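Local coordinates for protein CT021 (Chlamydia trachomatis serovar L2, PDB 6UXD) that is of unknown function but belongs to a family grouped with the lipoprotein carriers LolA and LolB, at residues A[177-189]-A[196-208]. Residues are numbered along the deposited sequence; the frame is centred on the assembly and turned at random.
Sequences NNERLAFPLWTSI and VIIKTIEMGHQAA
Met-203 CE packs against Leu-185 CD2, 3.6 Å away, and the carbonyl O of Pro-184, at 3.3 Å, where the loop before strand 186-189 parts from strand 196-204. With CG of Met-203 set between its backbone N and carbonyl carbon (chi1 56°), the side chain reaches across to that loop, and a bend at its last torsion lays the methyl there. Leu-181 crosses the thioether at about a right angle near SD, and Phe-183, which leans on Phe-33 and Ile-35, brings its CB toward the same methyl; all four side chains are buried. Beside them Thr-200 OG1 donates to Pro-184 O over 2.6 Å, from above the carbonyl plane, while also accepting from a water that donates to Ile-198 O. A second water joins Leu-185 O to Thr-200 O, supplementing a weak direct bond from Thr-200 N to Leu-185 O.

Toward the hairpin end the strands close into regular pairing, with Thr-187 opposite Ile-198 and Ile-189 opposite Val-196 as hydrogen-bonded pairs. Here, on the partly exposed face shared with Ser-188, Ile-197 and Lys-199, lies Trp-186. Ile-197 CG2 sits over one face of its six-membered ring, 3.6 Å from the centroid, in a CH-pi contact, and Lys-199 CG passes obliquely by CZ3 before its amine reaches Glu-146.

At the far end, partly exposed, His-205 ND1 lies over one face of the Arg-180 guanidinium, 3.4 Å from NH2, with the planes 40° apart. The angle is too poor for a hydrogen bond; Arg-180 NH1 instead makes a salt bridge to Asp-20 OD2, and His-205 ND1 a hydrogen bond to Asp-20 OD1. Regularly paired at the turn end and bridged by water and methionine in the middle, this is an antiparallel beta hairpin flanked by strands 170-176 and 21-26, with the loop leading into strand 186-189 standing off from strand 196-204.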
# COMPACT_ATOMS: atom_id res chain seq x y z
N ASN A 177 13.72 0.37 -9.36
CA ASN A 177 15.02 0.99 -9.20
C ASN A 177 14.93 2.51 -9.25
O ASN A 177 15.92 3.18 -8.92
CB ASN A 177 15.98 0.48 -10.28
CG ASN A 177 16.31 -1.01 -10.11
OD1 ASN A 177 16.35 -1.52 -8.99
ND2 ASN A 177 16.58 -1.71 -11.22
N ASN A 178 13.80 3.03 -9.69
CA ASN A 178 13.57 4.47 -9.76
C ASN A 178 12.93 4.88 -8.44
O ASN A 178 11.77 4.56 -8.18
CB ASN A 178 12.67 4.80 -10.96
CG ASN A 178 12.42 6.28 -11.07
OD1 ASN A 178 12.90 7.05 -10.24
ND2 ASN A 178 11.70 6.70 -12.10
N GLU A 179 13.71 5.56 -7.58
CA GLU A 179 13.22 5.94 -6.26
C GLU A 179 12.01 6.85 -6.31
O GLU A 179 11.32 7.01 -5.29
CB GLU A 179 14.35 6.61 -5.46
CG GLU A 179 15.46 5.61 -5.09
CD GLU A 179 16.80 6.25 -4.73
OE1 GLU A 179 16.83 7.42 -4.29
OE2 GLU A 179 17.83 5.55 -4.89
N ARG A 180 11.71 7.44 -7.46
CA ARG A 180 10.51 8.24 -7.58
C ARG A 180 9.26 7.38 -7.46
O ARG A 180 8.18 7.91 -7.17
CB ARG A 180 10.58 9.00 -8.90
CG ARG A 180 9.44 9.91 -9.15
CD ARG A 180 9.55 11.17 -8.32
NE ARG A 180 8.30 11.91 -8.44
CZ ARG A 180 7.24 11.71 -7.67
NH1 ARG A 180 7.28 10.81 -6.67
NH2 ARG A 180 6.14 12.42 -7.90
N LEU A 181 9.38 6.07 -7.65
CA LEU A 181 8.25 5.16 -7.51
C LEU A 181 8.41 4.44 -6.17
O LEU A 181 9.11 3.43 -6.08
CB LEU A 181 8.20 4.16 -8.66
CG LEU A 181 7.83 4.71 -10.03
CD1 LEU A 181 7.95 3.59 -11.09
CD2 LEU A 181 6.42 5.30 -10.02
N ALA A 182 7.73 4.96 -5.14
CA ALA A 182 8.04 4.57 -3.76
C ALA A 182 7.22 3.38 -3.27
O ALA A 182 7.64 2.73 -2.31
CB ALA A 182 7.81 5.77 -2.83
N PHE A 183 6.09 3.08 -3.91
CA PHE A 183 5.30 1.92 -3.51
C PHE A 183 5.88 0.62 -4.06
O PHE A 183 6.54 0.60 -5.10
CB PHE A 183 3.87 2.06 -3.98
CG PHE A 183 3.08 3.09 -3.25
CD1 PHE A 183 2.49 2.79 -2.04
CD2 PHE A 183 2.89 4.34 -3.79
CE1 PHE A 183 1.73 3.72 -1.37
CE2 PHE A 183 2.14 5.28 -3.14
CZ PHE A 183 1.55 4.98 -1.91
N PRO A 184 5.62 -0.49 -3.38
CA PRO A 184 6.15 -1.77 -3.85
C PRO A 184 5.52 -2.18 -5.18
O PRO A 184 4.39 -1.82 -5.50
CB PRO A 184 5.78 -2.74 -2.73
CG PRO A 184 4.64 -2.10 -2.02
CD PRO A 184 4.84 -0.63 -2.14
N LEU A 185 6.30 -2.93 -5.96
CA LEU A 185 5.81 -3.54 -7.20
C LEU A 185 5.16 -4.89 -6.96
O LEU A 185 4.30 -5.31 -7.75
CB LEU A 185 6.96 -3.75 -8.18
CG LEU A 185 7.71 -2.50 -8.63
CD1 LEU A 185 8.99 -2.90 -9.36
CD2 LEU A 185 6.80 -1.66 -9.51
N TRP A 186 5.57 -5.59 -5.91
CA TRP A 186 5.27 -7.00 -5.75
C TRP A 186 5.69 -7.42 -4.34
O TRP A 186 6.79 -7.08 -3.90
CB TRP A 186 6.01 -7.79 -6.81
CG TRP A 186 5.75 -9.27 -6.90
CD1 TRP A 186 6.38 -10.27 -6.22
CD2 TRP A 186 4.84 -9.90 -7.79
NE1 TRP A 186 5.91 -11.49 -6.64
CE2 TRP A 186 4.94 -11.29 -7.59
CE3 TRP A 186 3.92 -9.42 -8.73
CZ2 TRP A 186 4.17 -12.20 -8.30
CZ3 TRP A 186 3.15 -10.32 -9.42
CH2 TRP A 186 3.28 -11.70 -9.21
N THR A 187 4.82 -8.13 -3.63
CA THR A 187 5.13 -8.61 -2.29
C THR A 187 4.76 -10.07 -2.17
O THR A 187 3.64 -10.47 -2.51
CB THR A 187 4.39 -7.78 -1.24
OG1 THR A 187 4.73 -6.40 -1.43
CG2 THR A 187 4.78 -8.22 0.17
N SER A 188 5.70 -10.88 -1.70
CA SER A 188 5.52 -12.31 -1.54
C SER A 188 5.81 -12.68 -0.10
O SER A 188 6.86 -12.31 0.44
CB SER A 188 6.44 -13.08 -2.50
OG SER A 188 6.42 -14.47 -2.26
N ILE A 189 4.87 -13.38 0.55
CA ILE A 189 5.04 -13.74 1.95
C ILE A 189 4.75 -15.23 2.14
O ILE A 189 3.71 -15.73 1.70
CB ILE A 189 4.14 -12.90 2.88
CG1 ILE A 189 4.31 -13.37 4.33
CG2 ILE A 189 2.70 -12.98 2.48
CD1 ILE A 189 4.00 -12.29 5.37
N VAL A 196 1.90 -16.25 -0.53
CA VAL A 196 0.87 -15.27 -0.82
C VAL A 196 1.50 -14.08 -1.54
O VAL A 196 2.56 -13.58 -1.12
CB VAL A 196 0.16 -14.80 0.46
CG1 VAL A 196 -0.77 -13.68 0.14
CG2 VAL A 196 -0.56 -15.96 1.09
N ILE A 197 0.84 -13.63 -2.60
CA ILE A 197 1.32 -12.55 -3.45
C ILE A 197 0.34 -11.40 -3.33
O ILE A 197 -0.87 -11.59 -3.52
CB ILE A 197 1.43 -12.98 -4.93
CG1 ILE A 197 2.40 -14.15 -5.11
CG2 ILE A 197 1.83 -11.76 -5.78
CD1 ILE A 197 3.82 -13.84 -4.79
N ILE A 198 0.86 -10.23 -3.00
CA ILE A 198 0.14 -8.97 -3.15
C ILE A 198 0.78 -8.27 -4.34
O ILE A 198 1.98 -7.96 -4.31
CB ILE A 198 0.19 -8.10 -1.89
CG1 ILE A 198 -0.42 -8.85 -0.70
CG2 ILE A 198 -0.57 -6.80 -2.12
CD1 ILE A 198 0.59 -9.24 0.33
N LYS A 199 -0.02 -8.07 -5.37
CA LYS A 199 0.43 -7.55 -6.66
C LYS A 199 0.03 -6.09 -6.78
O LYS A 199 -1.09 -5.71 -6.43
CB LYS A 199 -0.19 -8.40 -7.78
CG LYS A 199 0.09 -7.96 -9.21
CD LYS A 199 -0.44 -8.99 -10.22
CE LYS A 199 -0.50 -8.42 -11.66
NZ LYS A 199 -1.09 -9.38 -12.65
N THR A 200 0.96 -5.26 -7.26
CA THR A 200 0.64 -3.87 -7.55
C THR A 200 0.26 -3.76 -9.02
O THR A 200 1.08 -4.03 -9.91
CB THR A 200 1.82 -2.95 -7.25
OG1 THR A 200 2.27 -3.20 -5.91
CG2 THR A 200 1.39 -1.50 -7.37
N ILE A 201 -0.99 -3.40 -9.28
CA ILE A 201 -1.50 -3.42 -10.64
C ILE A 201 -1.50 -2.04 -11.28
O ILE A 201 -1.54 -1.95 -12.51
CB ILE A 201 -2.91 -4.04 -10.70
CG1 ILE A 201 -3.93 -3.20 -9.91
CG2 ILE A 201 -2.86 -5.44 -10.15
CD1 ILE A 201 -5.35 -3.80 -9.89
N GLU A 202 -1.40 -0.97 -10.48
CA GLU A 202 -1.28 0.37 -11.03
C GLU A 202 -0.56 1.24 -10.01
O GLU A 202 -0.76 1.06 -8.81
CB GLU A 202 -2.65 0.96 -11.37
CG GLU A 202 -2.57 2.27 -12.16
CD GLU A 202 -3.94 2.82 -12.55
OE1 GLU A 202 -4.71 2.09 -13.20
OE2 GLU A 202 -4.26 3.99 -12.19
N MET A 203 0.31 2.12 -10.49
CA MET A 203 0.87 3.16 -9.63
C MET A 203 1.12 4.39 -10.49
O MET A 203 1.24 4.31 -11.72
CB MET A 203 2.16 2.70 -8.91
CG MET A 203 3.23 2.23 -9.84
SD MET A 203 4.79 1.70 -9.10
CE MET A 203 4.32 0.37 -7.98
N GLY A 204 1.20 5.54 -9.82
CA GLY A 204 1.47 6.77 -10.52
C GLY A 204 1.57 8.01 -9.64
O GLY A 204 1.95 7.95 -8.46
N HIS A 205 1.26 9.15 -10.26
CA HIS A 205 1.49 10.45 -9.67
C HIS A 205 0.31 11.36 -9.98
O HIS A 205 -0.49 11.08 -10.88
CB HIS A 205 2.77 11.09 -10.20
CG HIS A 205 3.95 10.16 -10.21
ND1 HIS A 205 4.54 9.70 -9.05
CD2 HIS A 205 4.66 9.62 -11.23
CE1 HIS A 205 5.57 8.93 -9.36
NE2 HIS A 205 5.65 8.86 -10.68
N GLN A 206 0.23 12.45 -9.22
CA GLN A 206 -0.73 13.54 -9.46
C GLN A 206 -2.16 13.07 -9.29
O GLN A 206 -3.05 13.54 -10.00
CB GLN A 206 -0.56 14.15 -10.85
CG GLN A 206 0.83 14.70 -11.13
CD GLN A 206 1.01 15.09 -12.60
OE1 GLN A 206 1.34 16.24 -12.92
NE2 GLN A 206 0.82 14.11 -13.51
N ALA A 207 -2.40 12.12 -8.40
CA ALA A 207 -3.76 11.75 -8.07
C ALA A 207 -4.32 12.70 -7.01
O ALA A 207 -3.59 13.17 -6.13
CB ALA A 207 -3.83 10.32 -7.56
N ALA A 208 -5.62 12.96 -7.08
CA ALA A 208 -6.31 13.82 -6.13
C ALA A 208 -7.34 13.00 -5.38
O ALA A 208 -8.00 12.13 -5.95
CB ALA A 208 -6.98 15.00 -6.83
O HOH W 1 2.86 -6.01 -9.91
O HOH W 2 2.74 -5.30 -3.94